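Local coordinates for VIN1 (Oscarella pearsei, PDB 6BFI), which binds actin filaments and may take part in cell-cell adhesion as a sponge member of the vinculin/alpha-catenin family, at residues 2-7 against 250-255. Numbering follows the deposited sequence.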
# COMPACT_ATOMS: atom_id res chain seq x y z
N PRO A 2 -8.75 -20.21 19.26
CA PRO A 2 -9.52 -20.10 18.01
C PRO A 2 -8.88 -20.88 16.88
O PRO A 2 -7.70 -21.22 16.90
CB PRO A 2 -9.50 -18.59 17.72
CG PRO A 2 -9.10 -17.94 19.01
CD PRO A 2 -8.20 -18.91 19.68
N VAL A 3 -9.71 -21.16 15.86
CA VAL A 3 -9.22 -21.85 14.67
C VAL A 3 -8.24 -20.95 13.93
O VAL A 3 -8.40 -19.72 13.91
CB VAL A 3 -10.40 -22.28 13.78
CG1 VAL A 3 -11.21 -21.07 13.33
CG2 VAL A 3 -9.90 -23.08 12.58
N LYS A 4 -7.22 -21.55 13.34
CA LYS A 4 -6.16 -20.82 12.67
C LYS A 4 -6.05 -21.24 11.21
O LYS A 4 -6.30 -22.40 10.86
CB LYS A 4 -4.81 -21.04 13.37
CG LYS A 4 -4.77 -20.56 14.82
CD LYS A 4 -4.93 -19.06 14.91
CE LYS A 4 -4.83 -18.58 16.35
NZ LYS A 4 -4.89 -17.09 16.44
N PHE A 5 -5.67 -20.28 10.36
CA PHE A 5 -5.40 -20.57 8.95
C PHE A 5 -4.31 -19.66 8.40
O PHE A 5 -4.34 -19.30 7.22
CB PHE A 5 -6.67 -20.43 8.09
CG PHE A 5 -7.81 -19.73 8.79
CD1 PHE A 5 -7.77 -18.36 9.00
CD2 PHE A 5 -8.92 -20.45 9.21
CE1 PHE A 5 -8.82 -17.72 9.64
CE2 PHE A 5 -9.97 -19.81 9.84
CZ PHE A 5 -9.92 -18.45 10.06
N HIS A 6 -3.34 -19.29 9.23
CA HIS A 6 -2.21 -18.46 8.81
C HIS A 6 -1.15 -19.25 8.06
O HIS A 6 -0.13 -18.66 7.67
CB HIS A 6 -1.58 -17.79 10.03
CG HIS A 6 -1.13 -18.75 11.09
ND1 HIS A 6 0.19 -19.09 11.29
CD2 HIS A 6 -1.84 -19.45 12.01
CE1 HIS A 6 0.28 -19.95 12.28
NE2 HIS A 6 -0.94 -20.18 12.74
N THR A 7 -1.37 -20.54 7.82
CA THR A 7 -0.39 -21.43 7.23
C THR A 7 -1.07 -22.25 6.13
O THR A 7 -2.21 -22.68 6.29
CB THR A 7 0.23 -22.34 8.31
OG1 THR A 7 1.34 -21.67 8.91
CG2 THR A 7 0.68 -23.66 7.73
N GLN A 250 5.66 -14.40 14.72
CA GLN A 250 4.74 -14.84 15.76
C GLN A 250 3.30 -14.42 15.51
O GLN A 250 2.43 -14.71 16.34
CB GLN A 250 5.21 -14.30 17.12
CG GLN A 250 6.55 -14.86 17.57
CD GLN A 250 7.04 -14.24 18.86
OE1 GLN A 250 6.78 -13.07 19.14
NE2 GLN A 250 7.76 -15.03 19.66
N LEU A 251 3.01 -13.74 14.40
CA LEU A 251 1.64 -13.38 14.07
C LEU A 251 0.89 -14.59 13.54
O LEU A 251 1.36 -15.27 12.62
CB LEU A 251 1.61 -12.25 13.04
CG LEU A 251 1.95 -10.86 13.57
CD1 LEU A 251 1.76 -9.81 12.49
CD2 LEU A 251 1.10 -10.53 14.79
N THR A 252 -0.27 -14.87 14.13
CA THR A 252 -1.14 -15.96 13.70
C THR A 252 -2.51 -15.43 13.31
O THR A 252 -3.51 -16.14 13.43
CB THR A 252 -1.27 -17.02 14.79
OG1 THR A 252 -1.86 -16.45 15.96
CG2 THR A 252 0.10 -17.59 15.15
N THR A 253 -2.57 -14.19 12.83
CA THR A 253 -3.83 -13.52 12.55
C THR A 253 -3.82 -12.91 11.16
O THR A 253 -2.76 -12.57 10.62
CB THR A 253 -4.12 -12.41 13.58
OG1 THR A 253 -3.00 -11.51 13.64
CG2 THR A 253 -4.37 -13.01 14.96
N THR A 254 -5.01 -12.79 10.57
CA THR A 254 -5.16 -12.08 9.31
C THR A 254 -4.89 -10.59 9.54
O THR A 254 -5.48 -9.97 10.43
CB THR A 254 -6.56 -12.29 8.74
OG1 THR A 254 -6.79 -13.69 8.53
CG2 THR A 254 -6.71 -11.55 7.42
N PHE A 255 -3.99 -10.02 8.73
CA PHE A 255 -3.56 -8.65 8.94
C PHE A 255 -4.70 -7.66 8.73
O PHE A 255 -4.84 -6.70 9.49
CB PHE A 255 -2.39 -8.32 8.01
CG PHE A 255 -1.73 -7.00 8.28
CD1 PHE A 255 -1.74 -6.46 9.56
CD2 PHE A 255 -1.11 -6.30 7.26
CE1 PHE A 255 -1.13 -5.24 9.81
CE2 PHE A 255 -0.50 -5.08 7.51
CZ PHE A 255 -0.51 -4.55 8.79
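The imidazole of His6 lays one face against Thr252, whose CB sits 3.9 Å from the centroid of the His6 ring and 17° off its normal, a CH-pi contact. Thr252 CG2 covers the same face, 3.7 Å from His6 NE2, while Lys4 CB lies in plane at the ring's edge. With CG between the backbone N and carbonyl carbon of His6 (chi1 56°), the ring is placed beside Thr252, and chi2 near 104° turns its face to it. Histidine suits this buried place because its flat face accepts aliphatic carbon while NE2, at the rim, is hydrogen-bonded outside the two loops. Threonine is equally double-natured: CB and CG2 serve the ring, and the hydroxyl serves Lys4, whose NZ donates to Thr252 OG1 at 3.1 Å and, weakly, to Thr252 O at 3.4 Å. The lysine chain bends at chi2 and is extended beyond, which carries NZ across to the hydroxyl. Met124 of helix 102-145 touches both Lys4 and His6, and Thr254 OG1 is hydrogen-bonded to Gln769 OE1. Near the surface, the N-terminal lead-in to helix 8-32 thus meets the interhelical loop after helix 224-249, at helix ends of the all-alpha, bundle-built vinculin fold.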